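Local coordinates for amidohydrolase 3 domain-containing protein (Pyrococcus furiosus, PDB 3ICJ) that binds two zinc ions and is probably an amidohydrolase-family enzyme that cleaves carbon-nitrogen bonds other than peptide bonds, at residues 396-402 with 417-421. Residues are numbered along the deposited sequence; the frame is centred on the assembly and turned at random. Where two conformers were deposited one is given.
Sequences PHFIVSD and AYRLK
Tyr418 crosses over Phe398 CB with its ring and gives its hydroxyl proton to Asp402: Tyr418 OH to Asp402 OD2 measures 2.6 Å. The acceptor is met on its anti side, 18° out of the carboxylate plane, and ring and carboxylate planes lie 52° apart. One face of the phenol receives the CB of Phe398, a CH-pi contact 4.0 Å from the centroid. The two aromatic rings meet obliquely, with CE1 of Tyr418 lying in plane at the edge of the Phe398 ring, 3.7 Å from CD2. At the base of the tyrosine side chain, Ile399 CG1 passes 3.6 Å from Tyr418 CB. With CG1 anti to its own carbonyl carbon (chi1 -63°), Ile399 extends CD1 to meet Leu420 CD1 tip to tip at 3.9 Å; Pro396 CB reaches the same methyl from another direction. Both segments belong to the connection between neighbouring parallel strands 391-394 and 429-431 of the amidohydrolase barrel, 396-402 just after the first and 417-421 entering helix 420-426. Arg419, the N-cap residue, centres an inverse gamma turn and forms a salt bridge with Asp379. The Phe398 side chain lies about 4 Å from those of zinc ligands His373 and Asp434, which puts Phe398 itself in the second shell.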
# COMPACT_ATOMS: atom_id res chain seq x y z
N PRO A 396 -8.77 4.84 3.67
CA PRO A 396 -9.89 5.16 4.57
C PRO A 396 -9.74 4.63 5.99
O PRO A 396 -10.26 5.26 6.91
CB PRO A 396 -11.10 4.53 3.88
CG PRO A 396 -10.72 4.48 2.43
CD PRO A 396 -9.24 4.23 2.41
N HIS A 397 -9.02 3.52 6.18
CA HIS A 397 -8.85 2.98 7.53
C HIS A 397 -8.02 3.90 8.45
O HIS A 397 -8.09 3.77 9.66
CB HIS A 397 -8.32 1.53 7.52
CG HIS A 397 -8.64 0.79 8.79
ND1 HIS A 397 -7.69 0.52 9.75
CD2 HIS A 397 -9.81 0.31 9.27
CE1 HIS A 397 -8.27 -0.11 10.77
NE2 HIS A 397 -9.55 -0.25 10.50
N PHE A 398 -7.28 4.85 7.88
CA PHE A 398 -6.59 5.89 8.68
C PHE A 398 -7.60 6.64 9.56
O PHE A 398 -7.27 7.08 10.66
CB PHE A 398 -5.87 6.92 7.79
CG PHE A 398 -4.53 6.49 7.20
CD1 PHE A 398 -4.10 5.18 7.23
CD2 PHE A 398 -3.73 7.43 6.56
CE1 PHE A 398 -2.86 4.80 6.67
CE2 PHE A 398 -2.50 7.08 6.00
CZ PHE A 398 -2.07 5.75 6.06
N ILE A 399 -8.83 6.79 9.09
CA ILE A 399 -9.90 7.43 9.87
C ILE A 399 -10.14 6.71 11.21
O ILE A 399 -10.22 7.36 12.26
CB ILE A 399 -11.22 7.58 9.07
CG1 ILE A 399 -10.99 8.48 7.86
CG2 ILE A 399 -12.32 8.16 9.96
CD1 ILE A 399 -12.13 8.47 6.80
N VAL A 400 -10.22 5.38 11.15
CA VAL A 400 -10.33 4.52 12.33
C VAL A 400 -9.06 4.55 13.22
O VAL A 400 -9.16 4.71 14.43
CB VAL A 400 -10.65 3.04 11.92
CG1 VAL A 400 -10.79 2.13 13.14
CG2 VAL A 400 -11.94 2.99 11.10
N SER A 401 -7.89 4.41 12.60
CA SER A 401 -6.62 4.23 13.33
C SER A 401 -6.10 5.50 13.99
O SER A 401 -5.53 5.46 15.08
CB SER A 401 -5.54 3.71 12.40
OG SER A 401 -5.85 2.43 11.91
N ASP A 402 -6.26 6.63 13.30
CA ASP A 402 -5.67 7.89 13.74
C ASP A 402 -6.64 8.70 14.60
O ASP A 402 -7.04 9.80 14.21
CB ASP A 402 -5.22 8.71 12.53
CG ASP A 402 -4.21 7.97 11.65
OD1 ASP A 402 -3.75 6.86 12.00
OD2 ASP A 402 -3.84 8.55 10.61
N ALA A 417 -9.07 16.90 7.32
CA ALA A 417 -8.58 15.53 7.33
C ALA A 417 -9.46 14.52 6.61
O ALA A 417 -10.67 14.46 6.84
CB ALA A 417 -8.34 15.06 8.77
N TYR A 418 -8.82 13.69 5.76
CA TYR A 418 -9.44 12.51 5.12
C TYR A 418 -10.77 12.83 4.46
O TYR A 418 -11.82 12.21 4.72
CB TYR A 418 -9.54 11.33 6.11
CG TYR A 418 -8.23 10.99 6.79
CD1 TYR A 418 -7.06 10.77 6.04
CD2 TYR A 418 -8.15 10.91 8.18
CE1 TYR A 418 -5.84 10.48 6.68
CE2 TYR A 418 -6.93 10.61 8.83
CZ TYR A 418 -5.78 10.40 8.06
OH TYR A 418 -4.58 10.10 8.69
N ARG A 419 -10.69 13.82 3.57
CA ARG A 419 -11.86 14.39 2.91
C ARG A 419 -12.25 13.55 1.68
O ARG A 419 -12.22 14.04 0.55
CB ARG A 419 -11.54 15.83 2.51
CG ARG A 419 -11.26 16.72 3.71
CD ARG A 419 -11.03 18.18 3.30
NE ARG A 419 -12.25 18.86 2.86
CZ ARG A 419 -12.30 20.16 2.58
NH1 ARG A 419 -11.20 20.91 2.68
NH2 ARG A 419 -13.44 20.73 2.20
N LEU A 420 -12.62 12.29 1.93
CA LEU A 420 -12.82 11.30 0.89
C LEU A 420 -13.88 11.72 -0.11
O LEU A 420 -13.67 11.62 -1.32
CB LEU A 420 -13.18 9.93 1.50
CG LEU A 420 -12.24 9.39 2.58
CD1 LEU A 420 -12.65 7.98 3.01
CD2 LEU A 420 -10.80 9.38 2.12
N LYS A 421 -15.02 12.19 0.40
CA LYS A 421 -16.13 12.58 -0.46
C LYS A 421 -15.76 13.80 -1.33
O LYS A 421 -15.99 13.79 -2.54
CB LYS A 421 -17.39 12.84 0.38
CG LYS A 421 -18.56 13.48 -0.37
CD LYS A 421 -19.14 12.54 -1.40
CE LYS A 421 -20.46 13.05 -1.95
NZ LYS A 421 -20.64 12.57 -3.35